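Local structure of rRNA N-glycosidase (Bougainvillea spectabilis, 3CTK) at residues A[25-39]-A[236-248]. The protein is a plant member of the ribosome-inactivating protein family, with a mixed fold of helices and beta sheet. Residues are numbered along the deposited sequence; the frame is centred on the assembly and turned at random. Where two conformers were deposited one is given.
Sequences LAKGTPVCQLPVTLQ and QISPDMGILKFKS
The extended side chain of Gln-39 lies over one face of the Phe-246 ring, its CB 3.6 Å from the ring centroid, a CH-pi contact. With CG anti to the backbone N (chi1 180°), the chain runs along the CD2-CE2 side, its amide stacked just past CE2 and turned 21° from the ring plane. A long polar residue can thus cover an aromatic face and keep its amide at the surface. Lys-245 CG lies over the opposite face. At the ring edge, Thr-37 OG1 accepts a weak bond from Phe-246 N (3.1 Å) and donates to Thr-67 O, two roles that a threonine hydroxyl can combine. Thr-37 CG2 meets Ile-243 CD1 at 3.6 Å; the long branch of this buried isoleucine lets the same CD1 also reach Leu-25 CB (3.5 Å). Leu-244, its CG beside the backbone N, carries CD1 tightly against Val-31 CG1 (3.4 Å) and on to Leu-34 CD1, branched apolar ends suiting a buried site; it also packs on Ser-202 and Ile-205 of helix 198-208. Leu-244 N bonds Pro-35 O (2.9 Å) and Thr-37 N bonds Leu-244 O (3.0 Å). Leu-244 thus binds both neighbours of Val-36, the pattern of a single parallel beta bridge, here joining the C-terminal tail to the loop after helix 14-25.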
ATOM      1  N   LEU A  25      -1.590   9.655   6.996  1.00  7.21           N
ATOM      2  CA  LEU A  25      -0.156   9.438   6.823  1.00  6.56           C
ATOM      3  C   LEU A  25       0.673  10.725   6.790  1.00  6.42           C
ATOM      4  O   LEU A  25       1.860  10.714   7.129  1.00  6.72           O
ATOM      5  CB  LEU A  25       0.093   8.651   5.526  1.00  6.48           C
ATOM      6  CG  LEU A  25      -0.575   7.281   5.371  1.00  5.40           C
ATOM      7  CD1 LEU A  25      -0.479   6.817   3.916  1.00  5.35           C
ATOM      8  CD2 LEU A  25       0.087   6.274   6.306  1.00  7.55           C
ATOM      9  N   ALA A  26       0.054  11.827   6.375  1.00  7.51           N
ATOM     10  CA  ALA A  26       0.757  13.107   6.272  1.00  7.10           C
ATOM     11  C   ALA A  26       1.006  13.732   7.639  1.00  8.94           C
ATOM     12  O   ALA A  26       0.307  14.663   8.039  1.00  9.18           O
ATOM     13  CB  ALA A  26      -0.039  14.064   5.392  1.00  7.25           C
ATOM     14  N   LYS A  27       2.019  13.226   8.338  1.00  8.27           N
ATOM     15  CA  LYS A  27       2.357  13.715   9.673  1.00  9.55           C
ATOM     16  C   LYS A  27       3.682  14.468   9.736  1.00  9.41           C
ATOM     17  O   LYS A  27       4.025  15.039  10.772  1.00  9.95           O
ATOM     18  CB  LYS A  27       2.411  12.546  10.654  1.00 10.81           C
ATOM     19  CG  LYS A  27       1.140  11.713  10.709  1.00 13.37           C
ATOM     20  CD  LYS A  27       1.273  10.598  11.738  1.00 16.31           C
ATOM     21  CE  LYS A  27       0.050   9.700  11.742  1.00 18.52           C
ATOM     22  NZ  LYS A  27      -1.206  10.465  11.977  1.00 19.25           N
ATOM     23  N   GLY A  28       4.433  14.459   8.640  1.00  8.72           N
ATOM     24  CA  GLY A  28       5.710  15.149   8.632  1.00  9.07           C
ATOM     25  C   GLY A  28       5.619  16.545   8.044  1.00  9.76           C
ATOM     26  O   GLY A  28       4.550  16.978   7.619  1.00  9.76           O
ATOM     27  N   THR A  29       6.741  17.257   8.028  1.00  8.64           N
ATOM     28  CA  THR A  29       6.774  18.604   7.469  1.00  9.65           C
ATOM     29  C   THR A  29       6.748  18.506   5.947  1.00  8.36           C
ATOM     30  O   THR A  29       7.563  17.803   5.355  1.00  8.27           O
ATOM     31  CB  THR A  29       8.053  19.346   7.889  1.00 11.34           C
ATOM     32  OG1 THR A  29       8.094  19.446   9.318  1.00 13.49           O
ATOM     33  CG2 THR A  29       8.080  20.742   7.281  1.00 10.95           C
ATOM     34  N   PRO A  30       5.806  19.203   5.294  1.00  8.74           N
ATOM     35  CA  PRO A  30       5.710  19.164   3.832  1.00  8.90           C
ATOM     36  C   PRO A  30       6.993  19.628   3.148  1.00  9.33           C
ATOM     37  O   PRO A  30       7.726  20.459   3.681  1.00  9.06           O
ATOM     38  CB  PRO A  30       4.547  20.110   3.535  1.00 11.16           C
ATOM     39  CG  PRO A  30       3.711  20.036   4.774  1.00 12.18           C
ATOM     40  CD  PRO A  30       4.748  20.056   5.864  1.00 10.60           C
ATOM     41  N   VAL A  31       7.259  19.080   1.967  1.00  7.69           N
ATOM     42  CA  VAL A  31       8.430  19.469   1.192  1.00  6.76           C
ATOM     43  C   VAL A  31       7.944  19.661  -0.241  1.00  6.44           C
ATOM     44  O   VAL A  31       7.213  18.824  -0.776  1.00  6.12           O
ATOM     45  CB  VAL A  31       9.551  18.395   1.250  1.00  7.87           C
ATOM     46  CG1 VAL A  31       9.122  17.129   0.533  1.00 11.34           C
ATOM     47  CG2 VAL A  31      10.824  18.948   0.634  1.00  9.81           C
ATOM     48  N   CYS A  32       8.334  20.779  -0.844  1.00  5.94           N
ATOM     49  CA  CYS A  32       7.916  21.116  -2.201  1.00  7.10           C
ATOM     50  C   CYS A  32       6.394  20.982  -2.351  1.00  7.78           C
ATOM     51  O   CYS A  32       5.891  20.465  -3.355  1.00  6.76           O
ATOM     52  CB  CYS A  32       8.640  20.235  -3.229  1.00  9.42           C
ATOM     53  SG  CYS A  32      10.466  20.374  -3.223  1.00 12.90           S
ATOM     54  N   GLN A  33       5.672  21.451  -1.332  1.00  6.93           N
ATOM     55  CA  GLN A  33       4.209  21.426  -1.319  1.00  8.53           C
ATOM     56  C   GLN A  33       3.588  20.033  -1.392  1.00  7.51           C
ATOM     57  O   GLN A  33       2.464  19.878  -1.875  1.00  8.62           O
ATOM     58  CB  GLN A  33       3.667  22.283  -2.465  1.00 12.87           C
ATOM     59  CG  GLN A  33       4.015  23.753  -2.347  1.00 18.74           C
ATOM     60  CD  GLN A  33       3.550  24.556  -3.545  1.00 19.87           C
ATOM     61  OE1 GLN A  33       4.057  24.392  -4.658  1.00 25.00           O
ATOM     62  NE2 GLN A  33       2.577  25.425  -3.326  1.00 23.36           N
ATOM     63  N   LEU A  34       4.321  19.032  -0.913  1.00  6.55           N
ATOM     64  CA  LEU A  34       3.849  17.648  -0.909  1.00  5.49           C
ATOM     65  C   LEU A  34       3.890  17.080   0.511  1.00  6.06           C
ATOM     66  O   LEU A  34       4.755  17.444   1.310  1.00  6.31           O
ATOM     67  CB  LEU A  34       4.733  16.786  -1.818  1.00  7.03           C
ATOM     68  CG  LEU A  34       4.686  17.056  -3.321  1.00  7.70           C
ATOM     69  CD1 LEU A  34       5.820  16.303  -4.007  1.00  6.95           C
ATOM     70  CD2 LEU A  34       3.341  16.619  -3.880  1.00  7.04           C
ATOM     71  N   PRO A  35       2.946  16.186   0.844  1.00  6.04           N
ATOM     72  CA  PRO A  35       2.873  15.558   2.167  1.00  6.27           C
ATOM     73  C   PRO A  35       4.092  14.650   2.364  1.00  6.40           C
ATOM     74  O   PRO A  35       4.667  14.161   1.389  1.00  5.41           O
ATOM     75  CB  PRO A  35       1.568  14.761   2.105  1.00  8.68           C
ATOM     76  CG  PRO A  35       0.781  15.452   1.016  1.00 10.46           C
ATOM     77  CD  PRO A  35       1.835  15.733  -0.004  1.00  5.37           C
ATOM     78  N   VAL A  36       4.481  14.434   3.620  1.00  4.63           N
ATOM     79  CA  VAL A  36       5.633  13.593   3.943  1.00  5.00           C
ATOM     80  C   VAL A  36       5.327  12.772   5.198  1.00  5.50           C
ATOM     81  O   VAL A  36       4.655  13.258   6.111  1.00  6.48           O
ATOM     82  CB  VAL A  36       6.894  14.466   4.212  1.00  5.21           C
ATOM     83  CG1 VAL A  36       8.097  13.576   4.524  1.00  7.07           C
ATOM     84  CG2 VAL A  36       7.179  15.360   3.013  1.00  4.64           C
ATOM     85  N   THR A  37       5.798  11.528   5.241  1.00  5.02           N
ATOM     86  CA  THR A  37       5.569  10.682   6.415  1.00  6.20           C
ATOM     87  C   THR A  37       6.619  10.987   7.486  1.00  5.93           C
ATOM     88  O   THR A  37       7.614  11.660   7.217  1.00  7.34           O
ATOM     89  CB  THR A  37       5.664   9.165   6.084  1.00  5.49           C
ATOM     90  OG1 THR A  37       6.999   8.843   5.677  1.00  3.87           O
ATOM     91  CG2 THR A  37       4.693   8.784   4.973  1.00  4.65           C
ATOM     92  N   LEU A  38       6.382  10.499   8.701  1.00  6.42           N
ATOM     93  CA  LEU A  38       7.322  10.677   9.810  1.00  7.58           C
ATOM     94  C   LEU A  38       8.170   9.409   9.930  1.00  7.35           C
ATOM     95  O   LEU A  38       7.647   8.303   9.803  1.00  8.92           O
ATOM     96  CB  LEU A  38       6.574  10.883  11.129  1.00  9.83           C
ATOM     97  CG  LEU A  38       6.118  12.279  11.539  1.00 11.42           C
ATOM     98  CD1 LEU A  38       5.389  12.198  12.875  1.00 11.99           C
ATOM     99  CD2 LEU A  38       7.324  13.194  11.652  1.00 12.60           C
ATOM    100  N   GLN A  39       9.469   9.565  10.181  1.00  7.40           N
ATOM    101  CA  GLN A  39      10.355   8.410  10.315  1.00  6.09           C
ATOM    102  C   GLN A  39      10.099   7.657  11.618  1.00  6.03           C
ATOM    103  O   GLN A  39      10.163   6.432  11.652  1.00  6.95           O
ATOM    104  CB  GLN A  39      11.819   8.842  10.254  1.00  7.11           C
ATOM    105  CG  GLN A  39      12.796   7.680  10.396  1.00  8.85           C
ATOM    106  CD  GLN A  39      14.231   8.088  10.137  1.00 10.14           C
ATOM    107  OE1 GLN A  39      14.615   9.229  10.374  1.00 11.27           O
ATOM    108  NE2 GLN A  39      15.036   7.145   9.664  1.00 12.78           N
ATOM    109  N   GLN A 236       8.190  17.596 -13.138  1.00  9.55           N
ATOM    110  CA  GLN A 236       7.985  16.438 -13.995  1.00 10.51           C
ATOM    111  C   GLN A 236       7.416  15.240 -13.243  1.00 10.37           C
ATOM    112  O   GLN A 236       6.693  14.423 -13.813  1.00 11.21           O
ATOM    113  CB  GLN A 236       9.309  16.036 -14.650  1.00 12.32           C
ATOM    114  CG  GLN A 236       9.852  17.074 -15.615  1.00 14.92           C
ATOM    115  CD  GLN A 236      11.299  16.830 -16.000  1.00 18.10           C
ATOM    116  OE1 GLN A 236      11.842  17.512 -16.871  1.00 23.49           O
ATOM    117  NE2 GLN A 236      11.935  15.868 -15.348  1.00 14.12           N
ATOM    118  N   ILE A 237       7.724  15.143 -11.956  1.00  8.95           N
ATOM    119  CA  ILE A 237       7.276  14.000 -11.170  1.00  8.67           C
ATOM    120  C   ILE A 237       6.268  14.332 -10.061  1.00  8.79           C
ATOM    121  O   ILE A 237       5.532  13.459  -9.604  1.00  7.24           O
ATOM    122  CB  ILE A 237       8.522  13.266 -10.578  1.00  7.66           C
ATOM    123  CG1 ILE A 237       8.099  12.029  -9.782  1.00 10.61           C
ATOM    124  CG2 ILE A 237       9.328  14.220  -9.719  1.00  7.80           C
ATOM    125  CD1 ILE A 237       7.549  10.909 -10.635  1.00 10.50           C
ATOM    126  N   SER A 238       6.218  15.591  -9.639  1.00  8.27           N
ATOM    127  CA  SER A 238       5.301  15.988  -8.578  1.00  8.50           C
ATOM    128  C   SER A 238       3.832  15.622  -8.838  1.00  8.95           C
ATOM    129  O   SER A 238       3.117  15.238  -7.912  1.00  8.56           O
ATOM    130  CB  SER A 238       5.426  17.494  -8.303  0.50  8.88           C
ATOM    131  OG  SER A 238       5.147  18.264  -9.458  0.50  9.25           O
ATOM    132  N   PRO A 239       3.362  15.728 -10.094  1.00  8.67           N
ATOM    133  CA  PRO A 239       1.958  15.387 -10.368  1.00  8.54           C
ATOM    134  C   PRO A 239       1.595  13.921 -10.107  1.00  7.93           C
ATOM    135  O   PRO A 239       0.422  13.595  -9.920  1.00  8.62           O
ATOM    136  CB  PRO A 239       1.790  15.758 -11.840  1.00  9.05           C
ATOM    137  CG  PRO A 239       2.799  16.857 -12.031  1.00  9.57           C
ATOM    138  CD  PRO A 239       3.993  16.326 -11.284  1.00  9.65           C
ATOM    139  N   ASP A 240       2.592  13.041 -10.113  1.00  6.66           N
ATOM    140  CA  ASP A 240       2.343  11.619  -9.876  1.00  7.09           C
ATOM    141  C   ASP A 240       2.464  11.232  -8.405  1.00  6.79           C
ATOM    142  O   ASP A 240       2.152  10.099  -8.033  1.00  6.73           O
ATOM    143  CB  ASP A 240       3.321  10.755 -10.681  1.00  7.47           C
ATOM    144  CG  ASP A 240       3.154  10.911 -12.178  1.00 11.57           C
ATOM    145  OD1 ASP A 240       2.000  11.001 -12.647  1.00 14.85           O
ATOM    146  OD2 ASP A 240       4.180  10.926 -12.888  1.00 13.84           O
ATOM    147  N   MET A 241       2.908  12.165  -7.567  1.00  5.96           N
ATOM    148  CA  MET A 241       3.105  11.877  -6.144  1.00  4.72           C
ATOM    149  C   MET A 241       1.920  12.143  -5.223  1.00  5.58           C
ATOM    150  O   MET A 241       1.254  13.176  -5.326  1.00  5.97           O
ATOM    151  CB  MET A 241       4.307  12.661  -5.617  1.00  4.54           C
ATOM    152  CG  MET A 241       5.602  12.417  -6.369  1.00  5.60           C
ATOM    153  SD  MET A 241       6.007  10.664  -6.556  1.00  8.49           S
ATOM    154  CE  MET A 241       6.392  10.189  -4.871  1.00  8.63           C
ATOM    155  N   GLY A 242       1.680  11.201  -4.312  1.00  4.01           N
ATOM    156  CA  GLY A 242       0.601  11.330  -3.346  1.00  5.77           C
ATOM    157  C   GLY A 242       1.157  11.728  -1.986  1.00  5.24           C
ATOM    158  O   GLY A 242       0.634  12.625  -1.322  1.00  6.84           O
ATOM    159  N   ILE A 243       2.210  11.040  -1.562  1.00  4.24           N
ATOM    160  CA  ILE A 243       2.873  11.340  -0.290  1.00  3.94           C
ATOM    161  C   ILE A 243       4.297  10.793  -0.367  1.00  5.28           C
ATOM    162  O   ILE A 243       4.524   9.702  -0.902  1.00  5.97           O
ATOM    163  CB  ILE A 243       2.128  10.719   0.929  1.00  4.68           C
ATOM    164  CG1 ILE A 243       2.855  11.099   2.223  1.00  4.62           C
ATOM    165  CG2 ILE A 243       2.055   9.205   0.797  1.00  6.42           C
ATOM    166  CD1 ILE A 243       2.073  10.780   3.496  1.00  4.78           C
ATOM    167  N   LEU A 244       5.250  11.569   0.145  1.00  4.37           N
ATOM    168  CA  LEU A 244       6.659  11.186   0.121  1.00  5.15           C
ATOM    169  C   LEU A 244       7.132  10.508   1.395  1.00  5.04           C
ATOM    170  O   LEU A 244       6.542  10.672   2.466  1.00  5.20           O
ATOM    171  CB  LEU A 244       7.547  12.414  -0.108  1.00  6.81           C
ATOM    172  CG  LEU A 244       7.265  13.316  -1.315  1.00  9.73           C
ATOM    173  CD1 LEU A 244       8.318  14.413  -1.378  1.00 11.45           C
ATOM    174  CD2 LEU A 244       7.270  12.501  -2.591  1.00 10.79           C
ATOM    175  N   LYS A 245       8.217   9.751   1.272  1.00  6.17           N
ATOM    176  CA  LYS A 245       8.805   9.076   2.418  1.00  6.74           C
ATOM    177  C   LYS A 245       9.592  10.112   3.210  1.00  6.39           C
ATOM    178  O   LYS A 245      10.090  11.091   2.649  1.00  6.32           O
ATOM    179  CB  LYS A 245       9.739   7.950   1.961  1.00  6.75           C
ATOM    180  CG  LYS A 245      10.396   7.170   3.112  1.00  9.52           C
ATOM    181  CD  LYS A 245      11.335   6.073   2.603  1.00 13.93           C
ATOM    182  CE  LYS A 245      12.629   6.640   2.041  1.00 16.29           C
ATOM    183  NZ  LYS A 245      13.447   7.310   3.093  1.00 21.78           N
ATOM    184  N   PHE A 246       9.688   9.886   4.515  1.00  6.32           N
ATOM    185  CA  PHE A 246      10.404  10.774   5.426  1.00 10.43           C
ATOM    186  C   PHE A 246      11.843  11.018   4.985  1.00 15.15           C
ATOM    187  O   PHE A 246      12.347  10.301   4.116  1.00 12.43           O
ATOM    188  CB  PHE A 246      10.439  10.168   6.832  1.00  9.09           C
ATOM    189  CG  PHE A 246      11.027   8.776   6.883  1.00  8.52           C
ATOM    190  CD1 PHE A 246      10.200   7.653   6.952  1.00  7.48           C
ATOM    191  CD2 PHE A 246      12.406   8.584   6.829  1.00  8.85           C
ATOM    192  CE1 PHE A 246      10.739   6.358   6.963  1.00  6.99           C
ATOM    193  CE2 PHE A 246      12.957   7.289   6.839  1.00  7.64           C
ATOM    194  CZ  PHE A 246      12.120   6.174   6.904  1.00  7.81           C
ATOM    195  N   LYS A 247      12.481  12.022   5.603  1.00 21.81           N
ATOM    196  CA  LYS A 247      13.883  12.387   5.359  1.00 29.79           C
ATOM    197  C   LYS A 247      14.201  13.870   5.176  1.00 33.68           C
ATOM    198  O   LYS A 247      13.343  14.668   4.840  1.00 36.17           O
ATOM    199  CB  LYS A 247      14.428  11.652   4.152  1.00 31.39           C
ATOM    200  CG  LYS A 247      15.262  10.437   4.496  1.00 33.78           C
ATOM    201  CD  LYS A 247      16.454  10.830   5.337  1.00 35.39           C
ATOM    202  CE  LYS A 247      17.433   9.684   5.445  1.00 36.43           C
ATOM    203  NZ  LYS A 247      18.714  10.184   5.998  1.00 38.69           N
ATOM    204  N   SER A 248      15.469  14.212   5.382  1.00 38.65           N
ATOM    205  CA  SER A 248      16.001  15.573   5.248  1.00 42.51           C
ATOM    206  C   SER A 248      14.933  16.666   5.303  1.00 44.35           C
ATOM    207  O   SER A 248      14.888  17.381   6.327  1.00 45.85           O
ATOM    208  CB  SER A 248      16.773  15.682   3.928  1.00 44.06           C
ATOM    209  OG  SER A 248      17.437  16.930   3.814  1.00 47.40           O
ATOM    210  OXT SER A 248      14.155  16.790   4.325  1.00 47.08           O
TER